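Local coordinates for PKS_KS domain-containing protein (Photorhabdus luminescens subsp. laumondii, PDB 6SMO) that probably acts as a beta-ketoacyl-[acyl-carrier-protein] synthase of the thiolase-like superfamily, building acyl or polyketide chains by condensation, and holds a polyketone chain in its pocket, at residues B[424-427]-B[431-434]; B[185-188]-B[192-195]; B[59-64]-B[70-75]; B[138-143]-B[159-164]. One frame throughout, in Å; residues are numbered along the deposited sequence.

Contact 1. Residues B[424-427]-B[431-434]; sequences LSSG and IHSV. With LKZ (3,5,7,9,11-pentakis(oxidanylidene)dodecanal), chain H.
The imidazole of His432 receives Ser426 at its edge: Ser426 OG lies near the ring plane, 3.0 Å from His432 ND1, in a hydrogen bond whose donor could be either atom. Ser425 O also lies at that ring's edge, while Met308 and Ala307 of helix 306-319 and Asn342 of helix 337-350 pack round the imidazole. At its far corner, NE2 is hydrogen-bonded to Asn294. All this sits on a beta hairpin, strands 420-427 and 431-438, in the central sheet of the thiolase-like fold. The strands run antiparallel at 162°, their axes 4.8 Å apart.

Ser425 and Ser433 form a hydrogen-bonded pair with two backbone bonds, Ser425 N to Ser433 O at 2.9 Å and Ser433 N to Ser425 O at 3.0 Å. On the face with Ser426 and His432, Leu424 CD1 touches Val434 CG1 at 4.3 Å, against helices 337-350 and 306-319. Ser426 OG reaches the imidazole because it stands opposite its own carbonyl carbon (chi1 -67°), as does CG of His432. The other face buries two serine hydroxyls beside Ile431: Ser425 OG binds Asn375 and Lys423, and Ser433 OG binds Asp196 and Ser291, beside helix 193-206. At the turn end of the hairpin, the bound polyketone comes up to Gly427, whose C lies 3.5 Å from LKZ O23.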
loop_
_atom_site.group_PDB
_atom_site.type_symbol
_atom_site.label_atom_id
_atom_site.label_comp_id
_atom_site.label_asym_id
_atom_site.label_seq_id
_atom_site.Cartn_x
_atom_site.Cartn_y
_atom_site.Cartn_z
ATOM N N LEU B 424 1.167 4.456 16.861
ATOM C CA LEU B 424 0.664 5.376 15.806
ATOM C C LEU B 424 1.552 5.245 14.563
ATOM O O LEU B 424 2.789 5.256 14.720
ATOM C CB LEU B 424 0.672 6.810 16.345
ATOM C CG LEU B 424 -0.472 7.188 17.288
ATOM C CD1 LEU B 424 -0.723 6.115 18.338
ATOM C CD2 LEU B 424 -0.193 8.523 17.961
ATOM N N SER B 425 0.937 5.117 13.382
ATOM C CA SER B 425 1.618 5.088 12.060
ATOM C C SER B 425 0.895 6.017 11.080
ATOM O O SER B 425 -0.340 6.147 11.183
ATOM C CB SER B 425 1.715 3.685 11.519
ATOM O OG SER B 425 2.657 2.922 12.258
ATOM N N SER B 426 1.653 6.631 10.168
ATOM C CA SER B 426 1.172 7.582 9.133
ATOM C C SER B 426 1.960 7.364 7.838
ATOM O O SER B 426 3.160 7.038 7.925
ATOM C CB SER B 426 1.285 9.007 9.609
ATOM O OG SER B 426 0.387 9.257 10.681
ATOM N N GLY B 427 1.298 7.547 6.701
ATOM C CA GLY B 427 1.935 7.417 5.382
ATOM C C GLY B 427 1.267 8.333 4.378
ATOM O O GLY B 427 0.389 9.104 4.777
ATOM N N ILE B 431 -3.082 8.391 5.037
ATOM C CA ILE B 431 -3.441 7.147 5.771
ATOM C C ILE B 431 -2.931 7.172 7.216
ATOM O O ILE B 431 -1.734 7.332 7.420
ATOM C CB ILE B 431 -2.938 5.901 5.022
ATOM C CG1 ILE B 431 -3.448 5.858 3.585
ATOM C CG2 ILE B 431 -3.313 4.640 5.778
ATOM C CD1 ILE B 431 -3.081 4.603 2.851
ATOM N N HIS B 432 -3.855 7.078 8.169
ATOM C CA HIS B 432 -3.508 6.892 9.604
ATOM C C HIS B 432 -3.870 5.463 10.019
ATOM O O HIS B 432 -4.955 4.996 9.623
ATOM C CB HIS B 432 -4.223 7.927 10.482
ATOM C CG HIS B 432 -3.784 9.331 10.239
ATOM N ND1 HIS B 432 -2.522 9.778 10.576
ATOM C CD2 HIS B 432 -4.431 10.389 9.704
ATOM C CE1 HIS B 432 -2.408 11.050 10.255
ATOM N NE2 HIS B 432 -3.565 11.448 9.719
ATOM N N SER B 433 -2.995 4.804 10.784
ATOM C CA SER B 433 -3.177 3.418 11.287
ATOM C C SER B 433 -2.686 3.324 12.735
ATOM O O SER B 433 -1.575 3.816 13.017
ATOM C CB SER B 433 -2.477 2.424 10.397
ATOM O OG SER B 433 -3.133 2.326 9.141
ATOM N N VAL B 434 -3.499 2.722 13.608
ATOM C CA VAL B 434 -3.222 2.547 15.065
ATOM C C VAL B 434 -3.507 1.088 15.442
ATOM O O VAL B 434 -4.545 0.558 14.998
ATOM C CB VAL B 434 -4.064 3.521 15.914
ATOM C CG1 VAL B 434 -3.814 3.347 17.405
ATOM C CG2 VAL B 434 -3.835 4.969 15.505
HETATM C C4 LKZ H . 9.095 6.824 -4.070
HETATM C C5 LKZ H . 7.719 6.220 -3.940
HETATM C C6 LKZ H . 7.491 5.235 -2.789
HETATM C C7 LKZ H . 6.573 5.879 -1.773
HETATM C C8 LKZ H . 6.105 5.075 -0.553
HETATM C C10 LKZ H . 5.467 7.836 3.840
HETATM C C22 LKZ H . 9.841 6.050 -5.139
HETATM C C11 LKZ H . 6.462 6.880 4.448
HETATM O O19 LKZ H . 7.573 7.231 4.801
HETATM C C3 LKZ H . 4.960 7.095 2.618
HETATM O O23 LKZ H . 3.765 6.927 2.449
HETATM C C2 LKZ H . 6.009 6.460 1.695
HETATM C C9 LKZ H . 5.368 6.052 0.367
HETATM O O20 LKZ H . 4.327 6.555 -0.007
HETATM O O21 LKZ H . 6.258 7.041 -1.903
HETATM O O22 LKZ H . 6.849 6.501 -4.748
HETATM O O24 LKZ H . 9.896 6.425 -6.300
HETATM C C23 LKZ H . 10.523 4.777 -4.675
#

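Contact 2. Residues B[185-188]-B[192-195]; sequences SNIS and AAGL
Ala193 makes the whole of this contact with Ile187 and Ser188, and the residue just ahead of it, Ala192, turns its methyl elsewhere, onto Ile431 and Ser433 of strand 431-438. Ala193 then opens helix 193-206 and points its CB straight back at the chain that led into the turn. That methyl sits 3.5 Å from Ile187 O and 4.1 Å from Ser188 C, so it rests chiefly on the carbonyl oxygen of Ile187, with the backbone of Ser188 further off. Ile187 adds its CG2 branch, 4.4 Å from Ala193 CB; placing CG1 opposite the carbonyl carbon (chi1 -66°) brings CG2 round to the helix. The CA atoms of Ser188 and Ala193 are 5.4 Å apart.

Gly194 continues the helix, and Leu195 carries its side chain to Ser425, Ser433 and Asn375. The sharp strand-turn-helix reversal carries the pocket residues Gly190 and Cys191 at its bend, consistent with the nucleophilic elbow of thiolase-like enzymes.

The 185-188 segment is also held by the Ketoacyl_synth_N domain-containing chain: Ser188 OG is hydrogen-bonded to Ser156 of that chain, and Ile187 packs on its Phe155. With no hydrogen bond between them, the two segments meet here by van der Waals contact of the Ala193 methyl with a carbonyl oxygen and an isoleucine branch; the polar bond of 185-188 named here goes to the other chain.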
loop_
_atom_site.group_PDB
_atom_site.type_symbol
_atom_site.label_atom_id
_atom_site.label_comp_id
_atom_site.label_asym_id
_atom_site.label_seq_id
_atom_site.Cartn_x
_atom_site.Cartn_y
_atom_site.Cartn_z
ATOM N N SER B 185 -0.985 -12.319 1.542
ATOM C CA SER B 185 -1.333 -10.951 1.076
ATOM C C SER B 185 -0.106 -10.037 1.124
ATOM O O SER B 185 0.823 -10.321 1.909
ATOM C CB SER B 185 -2.470 -10.379 1.885
ATOM O OG SER B 185 -2.110 -10.258 3.254
ATOM N N ASN B 186 -0.155 -8.977 0.317
ATOM C CA ASN B 186 0.871 -7.907 0.274
ATOM C C ASN B 186 0.140 -6.565 0.308
ATOM O O ASN B 186 -0.361 -6.143 -0.728
ATOM C CB ASN B 186 1.799 -8.000 -0.938
ATOM C CG ASN B 186 2.706 -6.796 -1.067
ATOM O OD1 ASN B 186 2.871 -6.255 -2.145
ATOM N ND2 ASN B 186 3.288 -6.362 0.031
ATOM N N ILE B 187 0.022 -5.972 1.492
ATOM C CA ILE B 187 -0.617 -4.637 1.633
ATOM C C ILE B 187 0.470 -3.610 1.321
ATOM O O ILE B 187 1.545 -3.728 1.884
ATOM C CB ILE B 187 -1.221 -4.487 3.042
ATOM C CG1 ILE B 187 -2.374 -5.472 3.239
ATOM C CG2 ILE B 187 -1.657 -3.060 3.299
ATOM C CD1 ILE B 187 -2.938 -5.493 4.625
ATOM N N SER B 188 0.192 -2.660 0.433
ATOM C CA SER B 188 1.216 -1.668 0.025
ATOM C C SER B 188 0.763 -0.238 0.323
ATOM O O SER B 188 1.080 0.641 -0.469
ATOM C CB SER B 188 1.592 -1.844 -1.410
ATOM O OG SER B 188 0.446 -1.805 -2.233
ATOM N N ALA B 192 1.968 3.079 6.138
ATOM C CA ALA B 192 1.024 2.520 7.132
ATOM C C ALA B 192 0.828 1.015 6.893
ATOM O O ALA B 192 0.203 0.374 7.727
ATOM C CB ALA B 192 -0.274 3.281 7.110
ATOM N N ALA B 193 1.410 0.493 5.812
ATOM C CA ALA B 193 1.344 -0.909 5.334
ATOM C C ALA B 193 1.751 -1.885 6.445
ATOM O O ALA B 193 1.097 -2.940 6.562
ATOM C CB ALA B 193 2.221 -1.063 4.116
ATOM N N GLY B 194 2.788 -1.547 7.218
ATOM C CA GLY B 194 3.303 -2.372 8.329
ATOM C C GLY B 194 2.212 -2.743 9.322
ATOM O O GLY B 194 2.027 -3.953 9.557
ATOM N N LEU B 195 1.512 -1.746 9.875
ATOM C CA LEU B 195 0.417 -1.939 10.868
ATOM C C LEU B 195 -0.809 -2.552 10.182
ATOM O O LEU B 195 -1.541 -3.299 10.858
ATOM C CB LEU B 195 0.046 -0.602 11.518
ATOM C CG LEU B 195 1.080 0.025 12.454
ATOM C CD1 LEU B 195 0.417 1.061 13.346
ATOM C CD2 LEU B 195 1.788 -1.019 13.308
#

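Contact 3. Residues B[59-64]-B[70-75]; sequences SKYEWG and FKSGAI
Ser59 and Ile75 face each other as an antiparallel hydrogen-bonded pair, a single bridge with CA atoms 5.5 Å apart. Ser59 N gives to Ile75 O at 2.7 Å and Ile75 N to Ser59 O at 2.9 Å, both nearly straight. Further along, Lys60 CA and its CG each approach Gly73 O at 3.5 Å, the first as a CA-H...O contact. At the other end Phe70 N donates to Gly64 O at 2.9 Å, arriving from above the carbonyl plane (44° out of it). Bonds at both ends thus close a loop that contains the short helix 63-68, on the N-terminal half of the ketosynthase and beside helix 224-233, whose Ile227 touches Tyr61 and whose Glu231 binds the backbone of Lys71.

Tyr61 fills the space between the two limbs. Its CG stands between the backbone N and the carbonyl carbon (chi1 83°), which swings the ring across the loop toward 72-75. Ile75 crosses it at about a right angle and lays CG2 over one face, 3.9 Å from the ring centroid, a CH-pi contact; CD1 of the same isoleucine reaches Tyr61 CB at 3.6 Å. Ala74 N and Ser72 OG lie at the edge of that ring, as does CD1 of Trp63, over whose own face Tyr61 CD2 sits. Phe70 brings CB and CD2 close to Gly64 O, CD2 at 3.4 Å; it also packs on Leu117 of the Ketoacyl_synth_N domain-containing chain.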
loop_
_atom_site.group_PDB
_atom_site.type_symbol
_atom_site.label_atom_id
_atom_site.label_comp_id
_atom_site.label_asym_id
_atom_site.label_seq_id
_atom_site.Cartn_x
_atom_site.Cartn_y
_atom_site.Cartn_z
ATOM N N SER B 59 24.014 6.240 9.666
ATOM C CA SER B 59 25.366 6.308 9.049
ATOM C C SER B 59 25.426 7.494 8.081
ATOM O O SER B 59 24.415 7.753 7.396
ATOM C CB SER B 59 25.704 5.018 8.344
ATOM O OG SER B 59 25.431 3.896 9.171
ATOM N N LYS B 60 26.568 8.187 8.033
ATOM C CA LYS B 60 26.875 9.215 7.003
ATOM C C LYS B 60 27.177 8.496 5.683
ATOM O O LYS B 60 27.859 7.452 5.727
ATOM C CB LYS B 60 28.058 10.084 7.443
ATOM C CG LYS B 60 28.384 11.247 6.516
ATOM C CD LYS B 60 29.589 12.053 6.946
ATOM C CE LYS B 60 29.901 13.190 5.996
ATOM N NZ LYS B 60 31.176 13.861 6.343
ATOM N N TYR B 61 26.685 9.029 4.561
ATOM C CA TYR B 61 26.902 8.475 3.197
ATOM C C TYR B 61 27.343 9.602 2.255
ATOM O O TYR B 61 26.924 10.760 2.455
ATOM C CB TYR B 61 25.658 7.720 2.717
ATOM C CG TYR B 61 24.554 8.559 2.123
ATOM C CD1 TYR B 61 23.811 9.435 2.899
ATOM C CD2 TYR B 61 24.222 8.447 0.782
ATOM C CE1 TYR B 61 22.787 10.195 2.355
ATOM C CE2 TYR B 61 23.198 9.196 0.223
ATOM C CZ TYR B 61 22.478 10.074 1.012
ATOM O OH TYR B 61 21.470 10.818 0.470
ATOM N N GLU B 62 28.168 9.253 1.262
ATOM C CA GLU B 62 28.923 10.206 0.401
ATOM C C GLU B 62 28.345 10.229 -1.022
ATOM O O GLU B 62 28.382 11.311 -1.642
ATOM C CB GLU B 62 30.417 9.857 0.393
ATOM C CG GLU B 62 30.747 8.458 -0.115
ATOM C CD GLU B 62 30.670 7.352 0.926
ATOM O OE1 GLU B 62 31.371 7.455 1.953
ATOM O OE2 GLU B 62 29.903 6.390 0.710
ATOM N N TRP B 63 27.829 9.096 -1.518
ATOM C CA TRP B 63 27.414 8.912 -2.937
ATOM C C TRP B 63 26.182 9.768 -3.267
ATOM O O TRP B 63 25.981 10.055 -4.462
ATOM C CB TRP B 63 27.192 7.427 -3.268
ATOM C CG TRP B 63 26.072 6.752 -2.533
ATOM C CD1 TRP B 63 26.167 6.019 -1.386
ATOM C CD2 TRP B 63 24.687 6.708 -2.920
ATOM N NE1 TRP B 63 24.938 5.537 -1.024
ATOM C CE2 TRP B 63 24.010 5.944 -1.945
ATOM C CE3 TRP B 63 23.953 7.245 -3.985
ATOM C CZ2 TRP B 63 22.637 5.707 -2.006
ATOM C CZ3 TRP B 63 22.596 7.011 -4.044
ATOM C CH2 TRP B 63 21.949 6.252 -3.067
ATOM N N GLY B 64 25.394 10.165 -2.262
ATOM C CA GLY B 64 24.218 11.042 -2.436
ATOM C C GLY B 64 24.610 12.443 -2.879
ATOM O O GLY B 64 24.020 12.937 -3.860
ATOM N N PHE B 70 22.398 15.363 -3.928
ATOM C CA PHE B 70 21.364 15.440 -2.862
ATOM C C PHE B 70 21.925 16.236 -1.678
ATOM O O PHE B 70 23.131 16.113 -1.389
ATOM C CB PHE B 70 20.928 14.044 -2.403
ATOM C CG PHE B 70 20.432 13.118 -3.487
ATOM C CD1 PHE B 70 19.575 13.566 -4.481
ATOM C CD2 PHE B 70 20.797 11.780 -3.489
ATOM C CE1 PHE B 70 19.115 12.704 -5.465
ATOM C CE2 PHE B 70 20.335 10.918 -4.473
ATOM C CZ PHE B 70 19.496 11.381 -5.459
ATOM N N LYS B 71 21.070 17.018 -1.012
ATOM C CA LYS B 71 21.420 17.839 0.180
ATOM C C LYS B 71 21.527 16.938 1.418
ATOM O O LYS B 71 22.197 17.351 2.385
ATOM C CB LYS B 71 20.386 18.952 0.382
ATOM C CG LYS B 71 20.357 20.004 -0.719
ATOM C CD LYS B 71 19.151 20.918 -0.667
ATOM C CE LYS B 71 19.253 21.984 0.403
ATOM N NZ LYS B 71 17.994 22.756 0.528
ATOM N N SER B 72 20.896 15.759 1.387
ATOM C CA SER B 72 20.925 14.738 2.471
ATOM C C SER B 72 22.313 14.088 2.541
ATOM O O SER B 72 22.904 13.841 1.470
ATOM C CB SER B 72 19.849 13.702 2.265
ATOM O OG SER B 72 19.865 12.736 3.304
ATOM N N GLY B 73 22.801 13.825 3.759
ATOM C CA GLY B 73 24.085 13.144 4.022
ATOM C C GLY B 73 23.994 12.178 5.194
ATOM O O GLY B 73 25.022 11.983 5.870
ATOM N N ALA B 74 22.811 11.595 5.425
ATOM C CA ALA B 74 22.528 10.621 6.505
ATOM C C ALA B 74 21.544 9.558 6.002
ATOM O O ALA B 74 20.567 9.935 5.323
ATOM C CB ALA B 74 21.981 11.343 7.712
ATOM N N ILE B 75 21.800 8.285 6.325
ATOM C CA ILE B 75 20.911 7.125 6.003
ATOM C C ILE B 75 20.957 6.116 7.156
ATOM O O ILE B 75 21.973 6.084 7.879
ATOM C CB ILE B 75 21.305 6.461 4.666
ATOM C CG1 ILE B 75 22.812 6.203 4.575
ATOM C CG2 ILE B 75 20.801 7.279 3.485
ATOM C CD1 ILE B 75 23.200 5.183 3.528
#

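Contact 4. Residues B[138-143]-B[159-164]; sequences EECLLR and SEDYDS
Arg143 and Asp161 carry the charged part of this contact, and with Glu139 they form a salt-bridge network that ties helix 134-144 to the loop leading toward helix 169-178. Arg143 NH1 donates to Asp161 OD1 at 2.9 Å, on the syn side of that oxygen but with a bent angle of 132°. NH2 adds two weak bonds, to Asp161 OD2 at 2.9 Å and to Asp161 OD1 at 3.1 Å. The guanidinium and carboxylate planes are 43° apart, so the two groups meet twisted rather than as a flat two-pronged pair. Within the helix, one turn back, Glu139 OE1 takes NH1 on its syn lone pair at 3.0 Å, close to the guanidinium plane. NH1 therefore lies between two carboxylates, which would probably offset the repulsion between Glu139 OE1 and Asp161 OD1, 5.1 Å apart. The arginine gets there by leaving the backbone with CG trans to N and then bending at CB-CG and CG-CD (chi3 -53°).

Lys158 N donates to Asp161 OD2, giving the carboxylate a second partner; Ser164 N donates to the backbone O of Asp161. Away from the loop, the helix also meets the Ketoacyl_synth_N domain-containing chain: Leu141 packs on its Leu193 and Glu138 is hydrogen-bonded to its His118.

Van der Waals contact comes from Cys140, buried and turned toward the loop. Its SG rests against the aspartate stem, 3.8 Å from Asp161 CB and 3.7 Å from Asp161 CG.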
loop_
_atom_site.group_PDB
_atom_site.type_symbol
_atom_site.label_atom_id
_atom_site.label_comp_id
_atom_site.label_asym_id
_atom_site.label_seq_id
_atom_site.Cartn_x
_atom_site.Cartn_y
_atom_site.Cartn_z
ATOM N N GLU B 138 14.772 -0.197 -10.807
ATOM C CA GLU B 138 15.581 0.980 -11.227
ATOM C C GLU B 138 16.844 0.496 -11.952
ATOM O O GLU B 138 17.137 1.027 -13.043
ATOM C CB GLU B 138 15.946 1.835 -10.011
ATOM C CG GLU B 138 16.748 3.082 -10.348
ATOM C CD GLU B 138 17.528 3.671 -9.185
ATOM O OE1 GLU B 138 17.665 4.909 -9.131
ATOM O OE2 GLU B 138 18.006 2.889 -8.339
ATOM N N GLU B 139 17.558 -0.464 -11.355
ATOM C CA GLU B 139 18.824 -1.043 -11.884
ATOM C C GLU B 139 18.558 -1.700 -13.244
ATOM O O GLU B 139 19.402 -1.542 -14.148
ATOM C CB GLU B 139 19.406 -2.038 -10.876
ATOM C CG GLU B 139 20.770 -2.584 -11.264
ATOM C CD GLU B 139 20.757 -3.747 -12.243
ATOM O OE1 GLU B 139 19.782 -4.526 -12.228
ATOM O OE2 GLU B 139 21.723 -3.868 -13.022
ATOM N N CYS B 140 17.430 -2.409 -13.375
ATOM C CA CYS B 140 16.975 -3.082 -14.623
ATOM C C CYS B 140 16.753 -2.041 -15.729
ATOM O O CYS B 140 17.234 -2.270 -16.853
ATOM C CB CYS B 140 15.693 -3.873 -14.386
ATOM S SG CYS B 140 14.965 -4.549 -15.901
ATOM N N LEU B 141 16.058 -0.944 -15.404
ATOM C CA LEU B 141 15.661 0.141 -16.348
ATOM C C LEU B 141 16.906 0.823 -16.932
ATOM O O LEU B 141 16.911 1.089 -18.148
ATOM C CB LEU B 141 14.773 1.145 -15.603
ATOM C CG LEU B 141 14.439 2.441 -16.344
ATOM C CD1 LEU B 141 13.684 2.165 -17.636
ATOM C CD2 LEU B 141 13.636 3.374 -15.452
ATOM N N LEU B 142 17.911 1.106 -16.096
ATOM C CA LEU B 142 19.137 1.856 -16.483
ATOM C C LEU B 142 20.103 0.942 -17.248
ATOM O O LEU B 142 20.840 1.460 -18.110
ATOM C CB LEU B 142 19.791 2.434 -15.225
ATOM C CG LEU B 142 19.031 3.588 -14.575
ATOM C CD1 LEU B 142 19.534 3.842 -13.164
ATOM C CD2 LEU B 142 19.134 4.852 -15.415
ATOM N N ARG B 143 20.101 -0.358 -16.938
ATOM C CA ARG B 143 20.931 -1.390 -17.616
ATOM C C ARG B 143 20.474 -1.537 -19.074
ATOM O O ARG B 143 21.345 -1.521 -19.967
ATOM C CB ARG B 143 20.826 -2.724 -16.870
ATOM C CG ARG B 143 21.723 -3.828 -17.412
ATOM C CD ARG B 143 21.063 -5.189 -17.294
ATOM N NE ARG B 143 20.612 -5.470 -15.937
ATOM C CZ ARG B 143 19.793 -6.463 -15.593
ATOM N NH1 ARG B 143 19.448 -6.624 -14.326
ATOM N NH2 ARG B 143 19.318 -7.290 -16.510
ATOM N N SER B 159 15.620 -12.866 -18.128
ATOM C CA SER B 159 14.489 -13.662 -17.580
ATOM C C SER B 159 14.320 -13.374 -16.082
ATOM O O SER B 159 13.169 -13.409 -15.601
ATOM C CB SER B 159 14.699 -15.134 -17.836
ATOM O OG SER B 159 13.590 -15.894 -17.381
ATOM N N GLU B 160 15.425 -13.087 -15.383
ATOM C CA GLU B 160 15.476 -12.895 -13.907
ATOM C C GLU B 160 14.878 -11.533 -13.518
ATOM O O GLU B 160 14.495 -11.385 -12.341
ATOM C CB GLU B 160 16.920 -12.996 -13.404
ATOM C CG GLU B 160 17.593 -14.329 -13.695
ATOM C CD GLU B 160 17.116 -15.498 -12.848
ATOM O OE1 GLU B 160 15.925 -15.856 -12.948
ATOM O OE2 GLU B 160 17.939 -16.052 -12.091
ATOM N N ASP B 161 14.802 -10.584 -14.460
ATOM C CA ASP B 161 14.404 -9.169 -14.216
ATOM C C ASP B 161 12.925 -9.069 -13.814
ATOM O O ASP B 161 12.583 -8.099 -13.109
ATOM C CB ASP B 161 14.670 -8.291 -15.442
ATOM C CG ASP B 161 16.139 -8.012 -15.704
ATOM O OD1 ASP B 161 16.905 -7.907 -14.723
ATOM O OD2 ASP B 161 16.509 -7.899 -16.890
ATOM N N TYR B 162 12.083 -10.012 -14.252
ATOM C CA TYR B 162 10.613 -10.008 -14.015
ATOM C C TYR B 162 10.308 -10.149 -12.516
ATOM O O TYR B 162 9.257 -9.639 -12.075
ATOM C CB TYR B 162 9.927 -11.118 -14.815
ATOM C CG TYR B 162 8.420 -11.063 -14.784
ATOM C CD1 TYR B 162 7.723 -10.160 -15.571
ATOM C CD2 TYR B 162 7.688 -11.904 -13.960
ATOM C CE1 TYR B 162 6.339 -10.096 -15.545
ATOM C CE2 TYR B 162 6.303 -11.853 -13.923
ATOM C CZ TYR B 162 5.626 -10.946 -14.719
ATOM O OH TYR B 162 4.263 -10.890 -14.690
ATOM N N ASP B 163 11.195 -10.813 -11.765
ATOM C CA ASP B 163 11.049 -11.075 -10.307
ATOM C C ASP B 163 11.139 -9.758 -9.522
ATOM O O ASP B 163 10.563 -9.701 -8.417
ATOM C CB ASP B 163 12.094 -12.081 -9.815
ATOM C CG ASP B 163 11.997 -13.451 -10.466
ATOM O OD1 ASP B 163 10.876 -13.842 -10.854
ATOM O OD2 ASP B 163 13.045 -14.118 -10.582
ATOM N N SER B 164 11.835 -8.751 -10.061
ATOM C CA SER B 164 12.029 -7.415 -9.434
ATOM C C SER B 164 10.701 -6.649 -9.376
ATOM O O SER B 164 10.483 -5.926 -8.385
ATOM C CB SER B 164 13.083 -6.619 -10.164
ATOM O OG SER B 164 14.321 -7.314 -10.183
#

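In the fold
Contacts 1 and 2 form the core: Leu195 CD1 and the methyl of Ala192 press on the hairpin serines and Ile431, joining helix 193-206 to the central sheet. Contact 1 brushes the bound polyketone, and contact 2 holds the turn next to its pocket. Contacts 3 and 4 lie further out, their centres 21 and 26 Å from the centre of the chain, but still bury most of their touching residues, with Lys60 and the partly exposed Arg143 at their edges. Chemistry follows place: sheet bonds and buried hydroxyls in contact 1, a methyl against a carbonyl oxygen in contact 2, aromatic and backbone closure in contact 3, ion pairs in contact 4. All four meet the partner ketosynthase-like chain.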